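Local coordinates for computational Design of Enzyme (Synthetic construct, PDB 3TP4), which is a computationally designed protein, built on what is probably a glycosyl hydrolase family 26 scaffold, apparently meant to carry an activated-serine catalytic triad, at residues F117-D125 and S139-Y147. Sequence-based numbering, arbitrary orientation.
Sequences FVTGGSFYD and SHHAELVAY
Ser-139 OG donates a hydrogen bond to Asp-125 OD1, 3.0 Å away. The hydroxyl meets the anti side of the carboxylate, 33° out of its plane. Next to this bond, the imidazole of His-140 lies against the backbone of 122-124, with Asp-125 OD1 at its edge. Phe-123 O sits over one ring face, 3.8 Å from His-140 CG and displaced from the ring centre. Phe-123 O is hydrogen-bonded to Thr-130 OG1, outside the contact. Tyr-124 O comes within 3.3 Å of His-140 NE2, but at an angle too poor for a hydrogen bond. With an alanine at His-140, the carbonyls of Ser-122, Phe-123 and Tyr-124 would probably lose the ring that packs on them, opening a gap beside the loop.

Phe-123 carries the apolar half. With CG anti to its carbonyl carbon (chi1 -60°), its ring extends to the helix. Phe-123 CD1 touches Glu-143 CB at 3.7 Å. Phe-123 CE2 reaches Leu-144 CD1 at 4.0 Å. The leading atom, Phe-123 CZ, lies 3.7 Å from Tyr-147 CB. The Phe-123 edge faces the Tyr-147 ring in a T-shaped pair, with planes at 85°. Tyr-147 OH is hydrogen-bonded to Thr-71 and Glu-75. On the loop side, Phe-123 CD2 lies over a face of Phe-117.

The contact joins the loop after strand 107-113 to the start of helix 141-157 in the TIM-barrel domain. His-140 is the N-cap residue of that helix. The chemistry is divided: one polar bond joins the exposed ends of the two segments, while the buried Phe-123 ring packs on Leu-144, Tyr-147 and Glu-143 CB.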
loop_
_atom_site.group_PDB
_atom_site.type_symbol
_atom_site.label_atom_id
_atom_site.label_comp_id
_atom_site.label_asym_id
_atom_site.label_seq_id
_atom_site.Cartn_x
_atom_site.Cartn_y
_atom_site.Cartn_z
ATOM N N PHE A 117 15.766 -1.636 1.477
ATOM C CA PHE A 117 16.094 -1.581 2.895
ATOM C C PHE A 117 17.060 -2.700 3.315
ATOM O O PHE A 117 17.335 -2.886 4.505
ATOM C CB PHE A 117 14.820 -1.618 3.751
ATOM C CG PHE A 117 13.933 -0.397 3.597
ATOM C CD1 PHE A 117 13.008 -0.321 2.564
ATOM C CD2 PHE A 117 14.014 0.659 4.499
ATOM C CE1 PHE A 117 12.187 0.793 2.414
ATOM C CE2 PHE A 117 13.190 1.781 4.369
ATOM C CZ PHE A 117 12.273 1.846 3.328
ATOM N N VAL A 118 17.570 -3.441 2.336
ATOM C CA VAL A 118 18.549 -4.497 2.599
ATOM C C VAL A 118 19.855 -4.262 1.830
ATOM O O VAL A 118 20.011 -3.240 1.161
ATOM C CB VAL A 118 17.986 -5.898 2.277
ATOM C CG1 VAL A 118 16.719 -6.149 3.082
ATOM C CG2 VAL A 118 17.717 -6.045 0.784
ATOM N N THR A 119 20.782 -5.214 1.929
ATOM C CA THR A 119 22.146 -5.060 1.400
ATOM C C THR A 119 22.249 -4.321 0.063
ATOM O O THR A 119 22.669 -3.166 0.016
ATOM C CB THR A 119 22.875 -6.421 1.288
ATOM O OG1 THR A 119 23.027 -6.992 2.594
ATOM C CG2 THR A 119 24.254 -6.245 0.657
ATOM N N GLY A 120 21.870 -4.991 -1.021
ATOM C CA GLY A 120 22.004 -4.417 -2.348
ATOM C C GLY A 120 21.171 -3.166 -2.568
ATOM O O GLY A 120 21.339 -2.470 -3.573
ATOM N N GLY A 121 20.277 -2.877 -1.625
ATOM C CA GLY A 121 19.351 -1.767 -1.755
ATOM C C GLY A 121 19.979 -0.401 -1.562
ATOM O O GLY A 121 20.998 -0.265 -0.885
ATOM N N SER A 122 19.351 0.617 -2.146
ATOM C CA SER A 122 19.893 1.976 -2.123
ATOM C C SER A 122 19.608 2.761 -0.833
ATOM O O SER A 122 20.154 3.847 -0.636
ATOM C CB SER A 122 19.417 2.759 -3.354
ATOM O OG SER A 122 18.006 2.705 -3.492
ATOM N N PHE A 123 18.757 2.223 0.038
ATOM C CA PHE A 123 18.512 2.846 1.341
ATOM C C PHE A 123 19.375 2.187 2.401
ATOM O O PHE A 123 19.289 2.530 3.584
ATOM C CB PHE A 123 17.047 2.709 1.776
ATOM C CG PHE A 123 16.063 3.329 0.836
ATOM C CD1 PHE A 123 16.465 4.261 -0.103
ATOM C CD2 PHE A 123 14.718 2.980 0.899
ATOM C CE1 PHE A 123 15.554 4.825 -0.968
ATOM C CE2 PHE A 123 13.808 3.550 0.045
ATOM C CZ PHE A 123 14.224 4.468 -0.895
ATOM N N TYR A 124 20.197 1.230 1.981
ATOM C CA TYR A 124 20.915 0.399 2.939
ATOM C C TYR A 124 21.912 1.167 3.804
ATOM O O TYR A 124 22.827 1.831 3.299
ATOM C CB TYR A 124 21.605 -0.788 2.263
ATOM C CG TYR A 124 22.103 -1.794 3.272
ATOM C CD1 TYR A 124 21.210 -2.482 4.085
ATOM C CD2 TYR A 124 23.458 -2.040 3.431
ATOM C CE1 TYR A 124 21.651 -3.397 5.019
ATOM C CE2 TYR A 124 23.911 -2.955 4.364
ATOM C CZ TYR A 124 23.002 -3.630 5.155
ATOM O OH TYR A 124 23.444 -4.543 6.086
ATOM N N ASP A 125 21.721 1.061 5.114
ATOM C CA ASP A 125 22.617 1.673 6.077
ATOM C C ASP A 125 23.471 0.603 6.756
ATOM O O ASP A 125 22.969 -0.458 7.140
ATOM C CB ASP A 125 21.813 2.450 7.120
ATOM C CG ASP A 125 22.694 3.097 8.162
ATOM O OD1 ASP A 125 23.144 4.238 7.929
ATOM O OD2 ASP A 125 22.936 2.463 9.213
ATOM N N SER A 139 20.596 9.407 7.783
ATOM C CA SER A 139 21.724 9.337 6.863
ATOM C C SER A 139 21.278 9.081 5.431
ATOM O O SER A 139 21.974 9.449 4.485
ATOM C CB SER A 139 22.692 8.236 7.298
ATOM O OG SER A 139 22.081 6.960 7.185
ATOM N N HIS A 140 20.126 8.437 5.267
ATOM C CA HIS A 140 19.634 8.143 3.926
ATOM C C HIS A 140 18.290 8.806 3.594
ATOM O O HIS A 140 17.635 8.418 2.635
ATOM C CB HIS A 140 19.568 6.626 3.688
ATOM C CG HIS A 140 20.904 5.990 3.436
ATOM N ND1 HIS A 140 21.326 5.615 2.177
ATOM C CD2 HIS A 140 21.910 5.663 4.282
ATOM C CE1 HIS A 140 22.534 5.087 2.258
ATOM N NE2 HIS A 140 22.912 5.104 3.523
ATOM N N HIS A 141 17.879 9.808 4.368
ATOM C CA HIS A 141 16.606 10.479 4.080
ATOM C C HIS A 141 16.547 10.985 2.624
ATOM O O HIS A 141 15.523 10.846 1.945
ATOM C CB HIS A 141 16.351 11.623 5.059
ATOM C CG HIS A 141 14.989 12.229 4.932
ATOM N ND1 HIS A 141 13.830 11.497 5.093
ATOM C CD2 HIS A 141 14.598 13.498 4.662
ATOM C CE1 HIS A 141 12.785 12.288 4.920
ATOM N NE2 HIS A 141 13.222 13.507 4.658
ATOM N N ALA A 142 17.648 11.550 2.136
ATOM C CA ALA A 142 17.680 12.084 0.770
ATOM C C ALA A 142 17.403 11.017 -0.291
ATOM O O ALA A 142 16.713 11.280 -1.279
ATOM C CB ALA A 142 19.011 12.798 0.490
ATOM N N GLU A 143 17.936 9.816 -0.095
ATOM C CA GLU A 143 17.640 8.708 -1.005
ATOM C C GLU A 143 16.130 8.455 -1.044
ATOM O O GLU A 143 15.537 8.294 -2.118
ATOM C CB GLU A 143 18.367 7.425 -0.583
ATOM C CG GLU A 143 19.564 7.649 0.323
ATOM C CD GLU A 143 20.772 8.160 -0.424
ATOM O OE1 GLU A 143 21.835 8.326 0.209
ATOM O OE2 GLU A 143 20.656 8.387 -1.646
ATOM N N LEU A 144 15.510 8.426 0.133
ATOM C CA LEU A 144 14.068 8.207 0.211
ATOM C C LEU A 144 13.336 9.273 -0.584
ATOM O O LEU A 144 12.510 8.966 -1.449
ATOM C CB LEU A 144 13.587 8.217 1.662
ATOM C CG LEU A 144 12.070 8.028 1.777
ATOM C CD1 LEU A 144 11.679 6.639 1.294
ATOM C CD2 LEU A 144 11.605 8.248 3.201
ATOM N N VAL A 145 13.666 10.531 -0.310
ATOM C CA VAL A 145 13.011 11.647 -0.984
ATOM C C VAL A 145 13.152 11.559 -2.500
ATOM O O VAL A 145 12.200 11.803 -3.227
ATOM C CB VAL A 145 13.537 13.015 -0.483
ATOM C CG1 VAL A 145 13.018 14.140 -1.364
ATOM C CG2 VAL A 145 13.116 13.236 0.946
ATOM N N ALA A 146 14.339 11.209 -2.976
ATOM C CA ALA A 146 14.550 11.091 -4.411
ATOM C C ALA A 146 13.720 9.927 -4.958
ATOM O O ALA A 146 13.146 10.019 -6.035
ATOM C CB ALA A 146 16.028 10.895 -4.718
ATOM N N TYR A 147 13.655 8.834 -4.209
ATOM C CA TYR A 147 12.805 7.714 -4.616
ATOM C C TYR A 147 11.350 8.163 -4.757
ATOM O O TYR A 147 10.678 7.837 -5.738
ATOM C CB TYR A 147 12.903 6.564 -3.624
ATOM C CG TYR A 147 12.421 5.245 -4.193
ATOM C CD1 TYR A 147 11.173 4.727 -3.856
ATOM C CD2 TYR A 147 13.215 4.528 -5.080
ATOM C CE1 TYR A 147 10.733 3.510 -4.385
ATOM C CE2 TYR A 147 12.790 3.324 -5.613
ATOM C CZ TYR A 147 11.550 2.817 -5.264
ATOM O OH TYR A 147 11.142 1.619 -5.805
#